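Local coordinates for protein oxidase/hydroxylase (Streptomyces hygroscopicus subsp. hygroscopicus, PDB 4XCB) that probably acts as a 2-oxoglutarate-dependent dioxygenase in orthosomycin biosynthesis, binding 2-oxoglutarate, a metal ion and hygromycin B in a double-stranded beta-helix fold, at residues L142-D147 against R220-F225. Residues are numbered along the deposited sequence; the frame is centred on the assembly and turned at random.
Sequences LVYLSD and RLLTAF. With AKG (2-oxoglutaric acid), chain F.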
ATOM      1  N   LEU A 142     -11.831  24.344  -4.941  1.00 12.50           N
ATOM      2  CA  LEU A 142     -11.753  25.739  -4.557  1.00 11.91           C
ATOM      3  C   LEU A 142     -11.908  26.602  -5.800  1.00 14.56           C
ATOM      4  O   LEU A 142     -11.082  26.549  -6.713  1.00 15.84           O
ATOM      5  CB  LEU A 142     -10.418  26.053  -3.866  1.00 12.90           C
ATOM      6  CG  LEU A 142      -9.957  25.170  -2.711  1.00 14.37           C
ATOM      7  CD1 LEU A 142      -8.579  25.582  -2.251  1.00 16.63           C
ATOM      8  CD2 LEU A 142     -10.898  25.270  -1.554  1.00 18.52           C
ATOM      9  N   VAL A 143     -12.976  27.388  -5.828  1.00 15.08           N
ATOM     10  CA  VAL A 143     -13.218  28.331  -6.900  1.00 13.83           C
ATOM     11  C   VAL A 143     -12.784  29.725  -6.447  1.00 13.54           C
ATOM     12  O   VAL A 143     -13.446  30.378  -5.627  1.00 14.36           O
ATOM     13  CB  VAL A 143     -14.710  28.353  -7.310  1.00 12.85           C
ATOM     14  CG1 VAL A 143     -14.895  29.313  -8.491  1.00 12.77           C
ATOM     15  CG2 VAL A 143     -15.207  26.938  -7.631  1.00 15.28           C
ATOM     16  N   TYR A 144     -11.659  30.189  -6.975  1.00 13.63           N
ATOM     17  CA  TYR A 144     -11.159  31.490  -6.560  1.00 14.78           C
ATOM     18  C   TYR A 144     -11.873  32.603  -7.298  1.00 13.30           C
ATOM     19  O   TYR A 144     -12.115  32.513  -8.504  1.00 14.71           O
ATOM     20  CB  TYR A 144      -9.649  31.580  -6.778  1.00 12.31           C
ATOM     21  CG  TYR A 144      -8.864  30.759  -5.788  1.00 16.05           C
ATOM     22  CD1 TYR A 144      -8.483  29.454  -6.090  1.00 14.71           C
ATOM     23  CD2 TYR A 144      -8.536  31.274  -4.534  1.00 17.47           C
ATOM     24  CE1 TYR A 144      -7.772  28.691  -5.177  1.00 16.13           C
ATOM     25  CE2 TYR A 144      -7.827  30.509  -3.609  1.00 17.99           C
ATOM     26  CZ  TYR A 144      -7.449  29.224  -3.939  1.00 18.85           C
ATOM     27  OH  TYR A 144      -6.736  28.468  -3.026  1.00 17.17           O
ATOM     28  N   LEU A 145     -12.218  33.649  -6.562  1.00 14.77           N
ATOM     29  CA  LEU A 145     -12.981  34.755  -7.117  1.00 13.07           C
ATOM     30  C   LEU A 145     -12.188  36.041  -6.999  1.00 15.24           C
ATOM     31  O   LEU A 145     -12.746  37.131  -7.111  1.00 17.38           O
ATOM     32  CB  LEU A 145     -14.326  34.904  -6.400  1.00 15.36           C
ATOM     33  CG  LEU A 145     -15.285  33.713  -6.456  1.00 14.11           C
ATOM     34  CD1 LEU A 145     -16.577  34.013  -5.691  1.00 16.32           C
ATOM     35  CD2 LEU A 145     -15.568  33.323  -7.895  1.00 15.23           C
ATOM     36  N   SER A 146     -10.886  35.909  -6.748  1.00 16.96           N
ATOM     37  CA  SER A 146      -9.976  37.049  -6.816  1.00 16.67           C
ATOM     38  C   SER A 146      -8.596  36.555  -7.230  1.00 18.54           C
ATOM     39  O   SER A 146      -8.317  35.361  -7.165  1.00 17.20           O
ATOM     40  CB  SER A 146      -9.914  37.794  -5.482  1.00 17.08           C
ATOM     41  OG  SER A 146      -9.412  36.984  -4.433  1.00 19.78           O
ATOM     42  N   ASP A 147      -7.749  37.478  -7.673  1.00 17.56           N
ATOM     43  CA  ASP A 147      -6.396  37.144  -8.084  1.00 15.47           C
ATOM     44  C   ASP A 147      -5.490  37.061  -6.873  1.00 15.19           C
ATOM     45  O   ASP A 147      -5.526  37.931  -5.999  1.00 17.66           O
ATOM     46  CB  ASP A 147      -5.837  38.183  -9.051  1.00 15.41           C
ATOM     47  CG  ASP A 147      -6.515  38.165 -10.402  1.00 21.99           C
ATOM     48  OD1 ASP A 147      -6.243  39.096 -11.190  1.00 26.54           O
ATOM     49  OD2 ASP A 147      -7.305  37.244 -10.692  1.00 23.30           O
ATOM     50  N   ARG A 220      -9.785  39.113  -0.354  1.00 20.54           N
ATOM     51  CA  ARG A 220      -9.410  37.818  -0.902  1.00 16.23           C
ATOM     52  C   ARG A 220     -10.645  36.942  -0.793  1.00 14.26           C
ATOM     53  O   ARG A 220     -11.233  36.836   0.282  1.00 16.82           O
ATOM     54  CB  ARG A 220      -8.225  37.225  -0.141  1.00 18.17           C
ATOM     55  CG  ARG A 220      -7.714  35.890  -0.647  1.00 15.14           C
ATOM     56  CD  ARG A 220      -6.812  35.263   0.425  1.00 14.01           C
ATOM     57  NE  ARG A 220      -6.012  34.146  -0.073  1.00 16.72           N
ATOM     58  CZ  ARG A 220      -6.445  32.892  -0.134  1.00 19.93           C
ATOM     59  NH1 ARG A 220      -7.689  32.608   0.242  1.00 16.17           N
ATOM     60  NH2 ARG A 220      -5.640  31.935  -0.590  1.00 17.85           N
ATOM     61  N   LEU A 221     -11.047  36.325  -1.901  1.00 13.17           N
ATOM     62  CA  LEU A 221     -12.373  35.710  -1.964  1.00 15.88           C
ATOM     63  C   LEU A 221     -12.384  34.372  -2.702  1.00 15.61           C
ATOM     64  O   LEU A 221     -11.814  34.237  -3.778  1.00 14.44           O
ATOM     65  CB  LEU A 221     -13.356  36.670  -2.641  1.00 18.11           C
ATOM     66  CG  LEU A 221     -14.840  36.349  -2.443  1.00 16.53           C
ATOM     67  CD1 LEU A 221     -15.217  36.419  -0.971  1.00 19.52           C
ATOM     68  CD2 LEU A 221     -15.691  37.311  -3.258  1.00 22.77           C
ATOM     69  N   LEU A 222     -13.053  33.383  -2.126  1.00 15.15           N
ATOM     70  CA  LEU A 222     -13.208  32.118  -2.819  1.00 14.66           C
ATOM     71  C   LEU A 222     -14.379  31.349  -2.257  1.00 13.48           C
ATOM     72  O   LEU A 222     -14.886  31.671  -1.188  1.00 14.70           O
ATOM     73  CB  LEU A 222     -11.943  31.264  -2.720  1.00 16.79           C
ATOM     74  CG  LEU A 222     -11.749  30.492  -1.417  1.00 18.87           C
ATOM     75  CD1 LEU A 222     -10.623  29.498  -1.557  1.00 21.89           C
ATOM     76  CD2 LEU A 222     -11.482  31.425  -0.259  1.00 24.71           C
ATOM     77  N   THR A 223     -14.805  30.341  -3.008  1.00 14.45           N
ATOM     78  CA  THR A 223     -15.826  29.413  -2.542  1.00 14.53           C
ATOM     79  C   THR A 223     -15.296  27.992  -2.650  1.00 15.21           C
ATOM     80  O   THR A 223     -14.617  27.649  -3.612  1.00 19.76           O
ATOM     81  CB  THR A 223     -17.124  29.558  -3.353  1.00 14.68           C
ATOM     82  OG1 THR A 223     -16.834  29.334  -4.738  1.00 18.71           O
ATOM     83  CG2 THR A 223     -17.695  30.967  -3.182  1.00 15.19           C
ATOM     84  N   ALA A 224     -15.578  27.177  -1.644  1.00 12.17           N
ATOM     85  CA  ALA A 224     -15.027  25.828  -1.569  1.00 14.31           C
ATOM     86  C   ALA A 224     -16.148  24.811  -1.515  1.00 11.74           C
ATOM     87  O   ALA A 224     -17.104  24.971  -0.747  1.00 14.06           O
ATOM     88  CB  ALA A 224     -14.148  25.678  -0.349  1.00 12.84           C
ATOM     89  N   PHE A 225     -16.015  23.752  -2.305  1.00 12.16           N
ATOM     90  CA  PHE A 225     -17.022  22.692  -2.293  1.00  9.79           C
ATOM     91  C   PHE A 225     -16.344  21.369  -2.030  1.00 11.26           C
ATOM     92  O   PHE A 225     -15.360  21.038  -2.693  1.00 13.19           O
ATOM     93  CB  PHE A 225     -17.795  22.674  -3.612  1.00 12.31           C
ATOM     94  CG  PHE A 225     -18.523  23.957  -3.891  1.00 12.46           C
ATOM     95  CD1 PHE A 225     -19.784  24.175  -3.366  1.00 12.01           C
ATOM     96  CD2 PHE A 225     -17.948  24.943  -4.666  1.00 14.27           C
ATOM     97  CE1 PHE A 225     -20.459  25.363  -3.611  1.00 13.02           C
ATOM     98  CE2 PHE A 225     -18.610  26.144  -4.913  1.00 14.78           C
ATOM     99  CZ  PHE A 225     -19.874  26.348  -4.381  1.00 17.36           C
TER
HETATM  100  C1  AKG F 302      -9.656  25.613   3.469  1.00 19.85           C
HETATM  101  O1  AKG F 302      -9.591  24.523   4.120  1.00 19.42           O
HETATM  102  O2  AKG F 302     -10.709  26.319   3.492  1.00 19.76           O
HETATM  103  C2  AKG F 302      -8.473  26.066   2.657  1.00 19.31           C
HETATM  104  O5  AKG F 302      -7.530  25.302   2.568  1.00 17.46           O
HETATM  105  C3  AKG F 302      -8.470  27.447   2.024  1.00 17.11           C
HETATM  106  C4  AKG F 302      -7.512  27.580   0.863  1.00 18.53           C
HETATM  107  C5  AKG F 302      -7.367  29.045   0.480  1.00 17.82           C
HETATM  108  O3  AKG F 302      -6.718  29.363  -0.556  1.00 19.47           O
HETATM  109  O4  AKG F 302      -7.900  29.931   1.201  1.00 19.23           O
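The Tyr144 ring presents its edge to both the 2-oxoglutarate carboxylate and Arg220, with O3 of the ligand and Arg220 NH2 lying near its plane, while Leu222 CD1 approaches the ring obliquely, 3.6 Å from Tyr144 CE2. The guanidinium of Arg220 likewise uses an edge, holding O3 in its own plane. This pairing of neighbouring antiparallel strands in a double-stranded beta-helix, the fold of the cupin clan to which the PhyH family belongs, illustrates how one face of a sheet, here that of Leu142, Tyr144 and Leu222, can line part of a cosubstrate pocket. Tyr144 OH donates to O3 over 2.6 Å, and Arg220 NH2 meets the same oxygen at 2.8 Å in a nearly straight bond (172°). Arg220 NH1 reaches O4 along a more bent path (140°), so the distal carboxylate is gripped by three bonds and its rotation is restrained; the positive charge of Arg220 probably favours the ionised carboxylate. The arginine spans the distance with a chain extended from CG to NE. Leu222, its CG wedged between backbone N and carbonyl carbon (chi1 80°), runs alongside Tyr144 and sets CD1 against the ligand's C5. Leu142 CD1 packs on the ligand's C4, and Tyr92 on strand 86-96 adds another hydrogen bond to the ligand. Between the strands, Val143 and Thr223 form an antiparallel hydrogen-bonded pair, Val143 N to Thr223 O at 2.8 Å and Thr223 N back to Val143 O. The opposite face packs on helix 29-40, where Leu145, Leu221 and Thr223 touch Leu39, and on helix 63-69, where Thr223 touches Phe65 and Leu68. Thr223 OG1, buried here without a polar partner, rests 3.5 Å from Val143 CB. Past the end of strand 139-144, Leu145 N bonds Leu221 O, and Ser146 OG accepts a hydrogen bond from Leu221 N at 3.1 Å.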